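Local coordinates for germination protein (Bacillus megaterium, PDB 6O59) that belongs to the GerABKA family and, as the N-terminal part of a spore germinant receptor A subunit, probably contributes to germinant sensing in spore germination, at residues V51-I56 and G108-I113; L102-S107 and V120-T125; G154-M159 and A253-G258; S173-I176 and T182-T185. One frame throughout, in Å; residues are numbered along the deposited sequence. Where two conformers were deposited one is given.

Interaction 1: V51-I56 and G108-I113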
loop_
_atom_site.group_PDB
_atom_site.type_symbol
_atom_site.label_atom_id
_atom_site.label_comp_id
_atom_site.label_asym_id
_atom_site.label_seq_id
_atom_site.Cartn_x
_atom_site.Cartn_y
_atom_site.Cartn_z
ATOM N N VAL A 51 -4.185 5.929 -7.397
ATOM C CA VAL A 51 -3.645 6.285 -8.705
ATOM C C VAL A 51 -4.583 5.837 -9.869
ATOM O O VAL A 51 -5.249 4.793 -9.765
ATOM C CB VAL A 51 -2.200 5.675 -8.842
ATOM C CG1 VAL A 51 -2.193 4.143 -8.878
ATOM C CG2 VAL A 51 -1.424 6.284 -10.010
ATOM N N ASP A 52 -4.603 6.645 -10.944
ATOM C CA ASP A 52 -5.317 6.409 -12.193
ATOM C C ASP A 52 -4.249 5.972 -13.196
ATOM O O ASP A 52 -3.611 6.806 -13.833
ATOM C CB ASP A 52 -6.080 7.677 -12.629
ATOM C CG ASP A 52 -7.164 8.164 -11.679
ATOM O OD1 ASP A 52 -7.051 7.905 -10.456
ATOM O OD2 ASP A 52 -8.118 8.819 -12.156
ATOM N N ASN A 53 -3.995 4.659 -13.257
ATOM C CA ASN A 53 -2.938 4.052 -14.049
ATOM C C ASN A 53 -3.278 3.413 -15.374
ATOM O O ASN A 53 -2.335 3.126 -16.122
ATOM C CB ASN A 53 -2.414 2.911 -13.194
ATOM C CG ASN A 53 -1.149 3.270 -12.584
ATOM O OD1 ASN A 53 -0.441 2.444 -12.025
ATOM N ND2 ASN A 53 -0.829 4.532 -12.723
ATOM N N GLN A 54 -4.549 3.052 -15.617
ATOM C CA GLN A 54 -4.895 2.233 -16.761
ATOM C C GLN A 54 -4.153 2.629 -18.040
ATOM O O GLN A 54 -3.347 1.821 -18.482
ATOM C CB GLN A 54 -6.393 2.136 -16.991
ATOM C CG GLN A 54 -6.829 0.718 -17.377
ATOM C CD GLN A 54 -6.154 -0.441 -16.656
ATOM O OE1 GLN A 54 -5.301 -1.146 -17.221
ATOM N NE2 GLN A 54 -6.530 -0.689 -15.408
ATOM N N ALA A 55 -4.311 3.865 -18.563
ATOM C CA ALA A 55 -3.638 4.333 -19.790
ATOM C C ALA A 55 -2.111 4.018 -19.822
ATOM O O ALA A 55 -1.614 3.583 -20.860
ATOM C CB ALA A 55 -3.864 5.824 -19.968
ATOM N N ILE A 56 -1.398 4.205 -18.693
ATOM C CA ILE A 56 0.047 3.959 -18.565
ATOM C C ILE A 56 0.319 2.442 -18.588
ATOM O O ILE A 56 1.176 1.992 -19.370
ATOM C CB ILE A 56 0.644 4.667 -17.318
ATOM C CG1 ILE A 56 0.599 6.199 -17.528
ATOM C CG2 ILE A 56 2.092 4.184 -17.023
ATOM C CD1 ILE A 56 0.632 7.051 -16.280
ATOM N N GLY A 108 1.236 8.310 -4.511
ATOM C CA GLY A 108 0.393 7.880 -5.618
ATOM C C GLY A 108 0.994 7.921 -7.004
ATOM O O GLY A 108 0.241 7.956 -7.979
ATOM N N ASP A 109 2.338 7.922 -7.131
ATOM C CA ASP A 109 2.958 7.895 -8.461
ATOM C C ASP A 109 3.132 6.460 -8.916
ATOM O O ASP A 109 3.025 5.535 -8.105
ATOM C CB ASP A 109 4.323 8.611 -8.471
ATOM C CG ASP A 109 4.316 10.129 -8.466
ATOM O OD1 ASP A 109 3.219 10.724 -8.470
ATOM O OD2 ASP A 109 5.410 10.720 -8.460
ATOM N N SER A 110 3.396 6.259 -10.199
ATOM C CA SER A 110 3.709 4.924 -10.707
ATOM C C SER A 110 5.183 4.894 -11.042
ATOM O O SER A 110 5.708 5.840 -11.645
ATOM C CB SER A 110 2.859 4.561 -11.917
ATOM O OG SER A 110 1.497 4.657 -11.553
ATOM N N LEU A 111 5.865 3.860 -10.562
ATOM C CA LEU A 111 7.283 3.707 -10.816
ATOM C C LEU A 111 7.492 2.798 -11.997
ATOM O O LEU A 111 6.769 1.811 -12.155
ATOM C CB LEU A 111 8.054 3.156 -9.590
ATOM C CG LEU A 111 7.838 3.808 -8.216
ATOM C CD1 LEU A 111 8.603 3.070 -7.164
ATOM C CD2 LEU A 111 8.226 5.261 -8.205
ATOM N N LEU A 112 8.470 3.137 -12.833
ATOM C CA LEU A 112 8.872 2.288 -13.940
ATOM C C LEU A 112 10.348 1.921 -13.714
ATOM O O LEU A 112 11.218 2.793 -13.689
ATOM C CB LEU A 112 8.617 2.930 -15.316
ATOM C CG LEU A 112 9.224 2.174 -16.507
ATOM C CD1 LEU A 112 8.536 0.854 -16.745
ATOM C CD2 LEU A 112 9.215 3.011 -17.747
ATOM N N ILE A 113 10.599 0.631 -13.466
ATOM C CA ILE A 113 11.933 0.109 -13.186
ATOM C C ILE A 113 12.352 -0.830 -14.333
ATOM O O ILE A 113 11.577 -1.701 -14.726
ATOM C CB ILE A 113 11.963 -0.577 -11.786
ATOM C CG1 ILE A 113 11.233 0.303 -10.717
ATOM C CG2 ILE A 113 13.413 -0.938 -11.369
ATOM C CD1 ILE A 113 11.319 -0.136 -9.267
#

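Interaction 2: L102-S107 and V120-T125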
loop_
_atom_site.group_PDB
_atom_site.type_symbol
_atom_site.label_atom_id
_atom_site.label_comp_id
_atom_site.label_asym_id
_atom_site.label_seq_id
_atom_site.Cartn_x
_atom_site.Cartn_y
_atom_site.Cartn_z
ATOM N N LEU A 102 10.767 6.170 -2.801
ATOM C CA LEU A 102 9.748 5.787 -1.841
ATOM C C LEU A 102 8.705 6.875 -1.620
ATOM O O LEU A 102 7.520 6.553 -1.604
ATOM C CB LEU A 102 10.369 5.339 -0.515
ATOM C CG LEU A 102 11.042 3.963 -0.540
ATOM C CD1 LEU A 102 11.799 3.700 0.747
ATOM C CD2 LEU A 102 10.051 2.847 -0.849
ATOM N N SER A 103 9.115 8.143 -1.543
ATOM C CA SER A 103 8.173 9.241 -1.337
ATOM C C SER A 103 7.235 9.394 -2.531
ATOM O O SER A 103 6.049 9.655 -2.320
ATOM C CB SER A 103 8.897 10.553 -1.055
ATOM O OG SER A 103 9.178 11.224 -2.269
ATOM N N SER A 104 7.743 9.209 -3.767
ATOM C CA SER A 104 6.921 9.332 -4.973
ATOM C C SER A 104 5.887 8.172 -5.034
ATOM O O SER A 104 4.703 8.393 -5.338
ATOM C CB SER A 104 7.795 9.401 -6.219
ATOM O OG SER A 104 7.714 8.249 -7.039
ATOM N N LEU A 105 6.336 6.954 -4.675
ATOM C CA LEU A 105 5.483 5.776 -4.609
ATOM C C LEU A 105 4.330 6.015 -3.612
ATOM O O LEU A 105 3.173 5.799 -3.972
ATOM C CB LEU A 105 6.334 4.552 -4.199
ATOM C CG LEU A 105 5.604 3.213 -3.998
ATOM C CD1 LEU A 105 5.239 2.595 -5.316
ATOM C CD2 LEU A 105 6.470 2.256 -3.249
ATOM N N MET A 106 4.649 6.513 -2.392
ATOM C CA MET A 106 3.674 6.758 -1.316
ATOM C C MET A 106 2.713 7.894 -1.663
ATOM O O MET A 106 1.607 7.947 -1.125
ATOM C CB MET A 106 4.364 7.049 0.034
ATOM C CG MET A 106 5.314 5.930 0.565
ATOM S SD MET A 106 5.005 4.197 0.082
ATOM C CE MET A 106 3.727 3.794 1.153
ATOM N N SER A 107 3.113 8.781 -2.581
ATOM C CA SER A 107 2.304 9.921 -2.996
ATOM C C SER A 107 1.407 9.590 -4.221
ATOM O O SER A 107 0.875 10.494 -4.871
ATOM C CB SER A 107 3.208 11.114 -3.289
ATOM O OG SER A 107 3.923 10.871 -4.484
ATOM N N VAL A 120 15.018 5.401 -11.652
ATOM C CA VAL A 120 13.595 4.970 -11.717
ATOM C C VAL A 120 12.765 6.129 -12.245
ATOM O O VAL A 120 13.024 7.258 -11.845
ATOM C CB VAL A 120 13.117 4.479 -10.343
ATOM C CG1 VAL A 120 11.611 4.391 -10.254
ATOM C CG2 VAL A 120 13.741 3.141 -10.007
ATOM N N LEU A 121 11.832 5.837 -13.143
ATOM C CA LEU A 121 10.944 6.883 -13.690
ATOM C C LEU A 121 9.646 6.924 -12.889
ATOM O O LEU A 121 9.066 5.873 -12.665
ATOM C CB LEU A 121 10.661 6.558 -15.156
ATOM C CG LEU A 121 9.663 7.479 -15.844
ATOM C CD1 LEU A 121 9.748 7.321 -17.343
ATOM C CD2 LEU A 121 8.256 7.190 -15.370
ATOM N N SER A 122 9.269 8.118 -12.442
ATOM C CA SER A 122 8.003 8.382 -11.741
ATOM C C SER A 122 7.007 9.141 -12.620
ATOM O O SER A 122 7.367 10.147 -13.239
ATOM C CB SER A 122 8.247 9.188 -10.463
ATOM O OG SER A 122 8.985 8.482 -9.477
ATOM N N VAL A 123 5.751 8.708 -12.627
ATOM C CA VAL A 123 4.729 9.413 -13.397
ATOM C C VAL A 123 3.522 9.697 -12.484
ATOM O O VAL A 123 3.107 8.825 -11.719
ATOM C CB VAL A 123 4.346 8.696 -14.729
ATOM C CG1 VAL A 123 3.994 7.221 -14.535
ATOM C CG2 VAL A 123 3.259 9.442 -15.486
ATOM N N SER A 124 3.003 10.936 -12.546
ATOM C CA SER A 124 1.858 11.392 -11.775
ATOM C C SER A 124 0.632 11.635 -12.670
ATOM O O SER A 124 0.762 12.264 -13.716
ATOM C CB SER A 124 2.217 12.669 -11.027
ATOM O OG SER A 124 1.137 13.082 -10.204
ATOM N N THR A 125 -0.561 11.183 -12.227
ATOM C CA THR A 125 -1.842 11.351 -12.939
ATOM C C THR A 125 -2.775 12.387 -12.202
ATOM O O THR A 125 -3.822 12.769 -12.750
ATOM C CB THR A 125 -2.515 9.982 -13.167
ATOM O OG1 THR A 125 -1.576 9.100 -13.798
ATOM C CG2 THR A 125 -3.753 10.079 -14.062
#

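Interaction 3: G154-M159 and A253-G258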
loop_
_atom_site.group_PDB
_atom_site.type_symbol
_atom_site.label_atom_id
_atom_site.label_comp_id
_atom_site.label_asym_id
_atom_site.label_seq_id
_atom_site.Cartn_x
_atom_site.Cartn_y
_atom_site.Cartn_z
ATOM N N GLY A 154 -10.408 -2.349 0.226
ATOM C CA GLY A 154 -9.574 -1.684 -0.772
ATOM C C GLY A 154 -9.721 -0.181 -0.792
ATOM O O GLY A 154 -8.716 0.537 -0.809
ATOM N N THR A 155 -10.976 0.294 -0.750
ATOM C CA THR A 155 -11.336 1.709 -0.728
ATOM C C THR A 155 -10.858 2.336 0.585
ATOM O O THR A 155 -10.247 3.402 0.563
ATOM C CB THR A 155 -12.847 1.860 -0.927
ATOM O OG1 THR A 155 -13.234 1.240 -2.160
ATOM C CG2 THR A 155 -13.287 3.304 -0.931
ATOM N N ASN A 156 -11.108 1.655 1.718
ATOM C CA ASN A 156 -10.721 2.099 3.061
ATOM C C ASN A 156 -9.189 2.231 3.212
ATOM O O ASN A 156 -8.728 3.231 3.758
ATOM C CB ASN A 156 -11.285 1.137 4.116
ATOM C CG ASN A 156 -12.796 1.150 4.212
ATOM O OD1 ASN A 156 -13.476 2.035 3.689
ATOM N ND2 ASN A 156 -13.360 0.150 4.872
ATOM N N LEU A 157 -8.418 1.249 2.704
ATOM C CA LEU A 157 -6.947 1.277 2.753
ATOM C C LEU A 157 -6.404 2.473 2.000
ATOM O O LEU A 157 -5.525 3.173 2.511
ATOM C CB LEU A 157 -6.313 0.004 2.173
ATOM C CG LEU A 157 -6.771 -1.348 2.696
ATOM C CD1 LEU A 157 -5.955 -2.455 2.059
ATOM C CD2 LEU A 157 -6.786 -1.399 4.243
ATOM N N ALA A 158 -6.970 2.717 0.794
ATOM C CA ALA A 158 -6.631 3.820 -0.087
ATOM C C ALA A 158 -6.875 5.169 0.622
ATOM O O ALA A 158 -6.047 6.076 0.516
ATOM C CB ALA A 158 -7.441 3.714 -1.374
ATOM N N MET A 159 -7.972 5.272 1.402
ATOM C CA MET A 159 -8.312 6.486 2.142
ATOM C C MET A 159 -7.239 6.818 3.172
ATOM O O MET A 159 -6.843 7.976 3.244
ATOM C CB MET A 159 -9.699 6.369 2.800
ATOM C CG MET A 159 -10.826 6.352 1.765
ATOM S SD MET A 159 -12.494 6.196 2.430
ATOM C CE MET A 159 -12.870 7.872 2.626
ATOM N N ALA A 253 -4.659 -0.429 13.233
ATOM C CA ALA A 253 -5.955 -0.258 12.568
ATOM C C ALA A 253 -6.372 -1.570 11.860
ATOM O O ALA A 253 -5.562 -2.192 11.188
ATOM C CB ALA A 253 -5.908 0.905 11.578
ATOM N N ILE A 254 -7.617 -2.008 12.060
ATOM C CA ILE A 254 -8.137 -3.235 11.449
ATOM C C ILE A 254 -9.324 -2.888 10.584
ATOM O O ILE A 254 -10.247 -2.210 11.040
ATOM C CB ILE A 254 -8.504 -4.316 12.507
ATOM C CG1 ILE A 254 -7.299 -4.671 13.407
ATOM C CG2 ILE A 254 -9.109 -5.563 11.859
ATOM C CD1 ILE A 254 -7.671 -4.828 14.863
ATOM N N PHE A 255 -9.296 -3.366 9.340
ATOM C CA PHE A 255 -10.387 -3.218 8.382
ATOM C C PHE A 255 -10.958 -4.582 8.061
ATOM O O PHE A 255 -10.246 -5.447 7.537
ATOM C CB PHE A 255 -9.937 -2.495 7.100
ATOM C CG PHE A 255 -9.597 -1.054 7.354
ATOM C CD1 PHE A 255 -10.596 -0.102 7.467
ATOM C CD2 PHE A 255 -8.272 -0.656 7.537
ATOM C CE1 PHE A 255 -10.283 1.218 7.727
ATOM C CE2 PHE A 255 -7.957 0.677 7.772
ATOM C CZ PHE A 255 -8.963 1.605 7.860
ATOM N N VAL A 256 -12.236 -4.784 8.422
ATOM C CA VAL A 256 -12.974 -6.023 8.188
ATOM C C VAL A 256 -13.871 -5.841 6.949
ATOM O O VAL A 256 -14.520 -4.803 6.802
ATOM C CB VAL A 256 -13.785 -6.422 9.442
ATOM C CG1 VAL A 256 -14.427 -7.796 9.275
ATOM C CG2 VAL A 256 -12.906 -6.388 10.691
ATOM N N ASP A 257 -13.888 -6.852 6.063
ATOM C CA ASP A 257 -14.694 -6.869 4.849
ATOM C C ASP A 257 -16.179 -6.733 5.184
ATOM O O ASP A 257 -16.717 -7.490 6.004
ATOM C CB ASP A 257 -14.425 -8.159 4.058
ATOM C CG ASP A 257 -15.011 -8.214 2.659
ATOM O OD1 ASP A 257 -15.209 -7.143 2.055
ATOM O OD2 ASP A 257 -15.234 -9.330 2.156
ATOM N N GLY A 258 -16.805 -5.715 4.595
ATOM C CA GLY A 258 -18.220 -5.417 4.791
ATOM C C GLY A 258 -18.552 -4.445 5.911
ATOM O O GLY A 258 -19.703 -4.001 5.997
#

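Interaction 4: S173-I176 and T182-T185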
loop_
_atom_site.group_PDB
_atom_site.type_symbol
_atom_site.label_atom_id
_atom_site.label_comp_id
_atom_site.label_asym_id
_atom_site.label_seq_id
_atom_site.Cartn_x
_atom_site.Cartn_y
_atom_site.Cartn_z
ATOM N N SER A 173 -2.651 -8.541 5.315
ATOM C CA SER A 173 -3.931 -9.156 4.982
ATOM C C SER A 173 -4.024 -10.544 5.580
ATOM O O SER A 173 -3.036 -11.278 5.602
ATOM C CB SER A 173 -4.129 -9.207 3.476
ATOM O OG SER A 173 -4.363 -7.884 3.018
ATOM N N MET A 174 -5.192 -10.891 6.117
ATOM C CA MET A 174 -5.409 -12.206 6.728
ATOM C C MET A 174 -6.890 -12.603 6.638
ATOM O O MET A 174 -7.739 -11.790 6.264
ATOM C CB MET A 174 -4.861 -12.287 8.183
ATOM C CG MET A 174 -5.497 -11.326 9.162
ATOM S SD MET A 174 -4.414 -10.936 10.561
ATOM C CE MET A 174 -4.474 -12.523 11.519
ATOM N N LYS A 175 -7.167 -13.883 6.912
ATOM C CA LYS A 175 -8.492 -14.485 6.890
ATOM C C LYS A 175 -8.791 -14.969 8.285
ATOM O O LYS A 175 -8.200 -15.938 8.753
ATOM C CB LYS A 175 -8.581 -15.615 5.844
ATOM C CG LYS A 175 -8.775 -15.078 4.436
ATOM C CD LYS A 175 -8.801 -16.170 3.385
ATOM C CE LYS A 175 -8.540 -15.657 1.977
ATOM N NZ LYS A 175 -9.716 -14.996 1.353
ATOM N N ILE A 176 -9.647 -14.232 8.985
ATOM C CA ILE A 176 -10.037 -14.557 10.352
ATOM C C ILE A 176 -11.494 -14.997 10.338
ATOM O O ILE A 176 -12.224 -14.644 9.424
ATOM C CB ILE A 176 -9.783 -13.379 11.329
ATOM C CG1 ILE A 176 -10.665 -12.162 10.996
ATOM C CG2 ILE A 176 -8.299 -12.999 11.351
ATOM C CD1 ILE A 176 -11.069 -11.351 12.153
ATOM N N THR A 182 -13.471 -14.547 7.007
ATOM C CA THR A 182 -13.691 -13.151 6.631
ATOM C C THR A 182 -12.335 -12.519 6.356
ATOM O O THR A 182 -11.392 -12.702 7.139
ATOM C CB THR A 182 -14.471 -12.382 7.741
ATOM O OG1 THR A 182 -15.721 -13.036 8.005
ATOM C CG2 THR A 182 -14.734 -10.942 7.382
ATOM N N ASP A 183 -12.244 -11.769 5.254
ATOM C CA ASP A 183 -11.028 -11.061 4.875
ATOM C C ASP A 183 -10.874 -9.827 5.738
ATOM O O ASP A 183 -11.842 -9.105 5.997
ATOM C CB ASP A 183 -11.016 -10.720 3.384
ATOM C CG ASP A 183 -10.827 -11.948 2.530
ATOM O OD1 ASP A 183 -9.690 -12.438 2.449
ATOM O OD2 ASP A 183 -11.827 -12.439 1.969
ATOM N N VAL A 184 -9.650 -9.626 6.219
ATOM C CA VAL A 184 -9.278 -8.559 7.127
ATOM C C VAL A 184 -7.908 -8.008 6.735
ATOM O O VAL A 184 -7.029 -8.788 6.363
ATOM C CB VAL A 184 -9.283 -9.146 8.577
ATOM C CG1 VAL A 184 -8.270 -8.470 9.495
ATOM C CG2 VAL A 184 -10.676 -9.085 9.180
ATOM N N THR A 185 -7.721 -6.674 6.831
ATOM C CA THR A 185 -6.419 -6.045 6.631
ATOM C C THR A 185 -6.067 -5.263 7.919
ATOM O O THR A 185 -6.844 -4.436 8.398
ATOM C CB THR A 185 -6.330 -5.222 5.338
ATOM O OG1 THR A 185 -6.381 -6.124 4.233
ATOM C CG2 THR A 185 -5.024 -4.425 5.245
HETATM O O HOH W 1 -7.370 -11.251 3.125
#

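Interaction 1: V51-I56 and G108-I113
Asn53 and Ser110 make the polar half of this contact. The amide nitrogen ND2 of Asn53 donates to OG of Ser110 at 2.6 Å, with an N-H...O angle of 152°. The serine oxygen sits 1° out of the amide plane, so the N-H is aimed at it without being lifted off the flat group. Ser110 turns its OG anti to its own carbonyl carbon (chi1 -57°), which carries the hydroxyl off the strand towards the asparagine. The bond is buried and runs from the residue just ahead of helix 54-62 to Ser110 in strand 110-114.

Val51 adds van der Waals packing of a methyl against polar atoms. Its CG2 branch reaches across to the carbonyl oxygen of Gly108, 3.1 Å away, and also lies 3.7 Å from OG of Ser110. One methyl therefore packs beside both the carbonyl of the turn and the hydroxyl that holds Asn53. Tyr46, on the adjoining strand 40-47, touches Val51, Asn53 and Ser110 alike. Beyond the valine, the chain is tied down again where Asp52 O accepts a hydrogen bond from OG1 of Thr125.

The backbones come closest at Val51 and Gly108, whose CA atoms are 5.3 Å apart. Gly108, with its positive phi, is the C-prime residue of a Schellman motif that ends helix 98-106 and turns the chain into strand 110-114. The arrangement thus joins a Schellman-capped helix-to-strand turn to the lead-in of another helix, beside inner strands of an antiparallel sheet.

Interaction 2: L102-S107 and V120-T125
Ser104 and Ser122 face each other hydroxyl to hydroxyl, the first on helix 98-106 and the second on strand 120-124. Their OG atoms form a hydrogen bond at 2.8 Å, and either serine could be the donor. Both CB atoms point into the gap, yet they stay back from the bond: Ser104 CB is 3.6 Å from Ser122 OG, and the reverse distance is the same. The oxygens alone therefore bridge helix and strand, whose CA atoms at these two residues are 6.9 Å apart. On the strand, OG of Ser122 stands beside its backbone N and anti to the carbonyl carbon (chi1 -66°), which leads it up to the helix. The hydroxyl of Ser104 has a second, weak hydrogen bond to Leu101 O, one turn back in its own helix.

This is a helix lying over an antiparallel sheet: helix 98-106 runs into strand 110-114, which pairs with strand 120-124, and the helix covers that pair. Leu111 of the intervening strand touches both serines and brings an apolar flank to the polar bridge, while Asp109 borders them as well. Leu121 and Val123 point to the other side of the sheet, where helix 78-86 covers them.

The helix end has a bond of its own. Ser107 turns its hydroxyl back so that OG donates to Ser104 O at 2.7 Å, arriving well to one side of the carbonyl (C=O...donor angle 111°) and tilted 30° from its plane.

Interaction 3: G154-M159 and A253-G258
Phe255 carries the strand's whole side of this contact, reaching over to Asn156 and Leu157 of helix 153-163, whereas Ala253, two residues earlier, bears instead on helix 240-248. At Phe255 the ring leaves the sheet with CG anti to the carbonyl carbon (chi1 -68°), and the two helix side chains come at it obliquely, Asn156 at the CD1 side and Leu157 at the CD2 side. CD1 lies 3.6 Å from CB of Asn156, while CD2 lies 3.7 Å from CD2 of Leu157. Leucine and phenylalanine run past each other in opposite directions; the asparagine amide is turned 43° from the ring plane. That amide looks elsewhere for its bonding: OD1 of Asn156 accepts from Thr150 N.

The pattern is helix-on-sheet packing, an aromatic residue from an inner strand set against two consecutive helix residues. Phe149 adds an edge-to-face ring to Phe255, and Val160 touches it from the next turn of the helix.

Val256 points the other way, away from the helix, and packs on Thr182, after which Asp257 and Gly258 keep backbone bonds with Asp183 and Glu151.

Interaction 4: S173-I176 and T182-T185
A beta hairpin made of strands 169-176 and 182-189 supplies this contact, and Met174 and Val184 form a hydrogen-bonded antiparallel pair in it. Met174 N donates to Val184 O at 2.8 Å, and Val184 N returns a bond to Met174 O at 2.9 Å. Ile176 and Thr182 repeat the pattern nearer the turn, with Thr182 N on Ile176 O at 2.7 Å. The short strand axes run at 145° to each other.

The face with Ser173 and Lys175 is polar. OG of Ser173 and OG1 of Thr185 are hydrogen-bonded at 2.9 Å, and Ser173 also reaches Ser25. Lys175 runs alongside Asp183 and bends at its last torsion (chi4 -78°), bringing NZ to the syn lone pair of OD1 in a 2.8 Å salt bridge. A water donates both to that OD1 and to Met174 O.

The face with Met174, Ile176 and Val184 is mainly apolar, with Thr182 at its end: CG1 of Ile176 meets CG2 of Val184 at 3.6 Å, the two side chains at about a right angle, while CG of Met174 lies alongside CG1 of Val184.

Strand 169-176 is an outermost strand of its sheet; on the other side of the hairpin comes strand 252-256, with helix 153-163 lying on Thr185.

In the fold
The four contacts fall into two pairs, each on one five-stranded antiparallel sheet with the same strand order. Interactions 1 and 2 touch through the backbone pairing of strands 110-114 and 120-124. Interactions 3 and 4 join where strands 252-256 and 182-189 are neighbours and where Leu157 packs on Thr185. Between the pairs nothing touches: the centres of interactions 1 and 4 are about 27 Å apart. Interactions 1 and 3 are buried, yet one uses an amide-to-hydroxyl bond and the other apolar packing round a ring. Interaction 2, partly buried, rests on one hydroxyl pair; interaction 4, at a sheet edge, adds a ladder and a surface salt bridge.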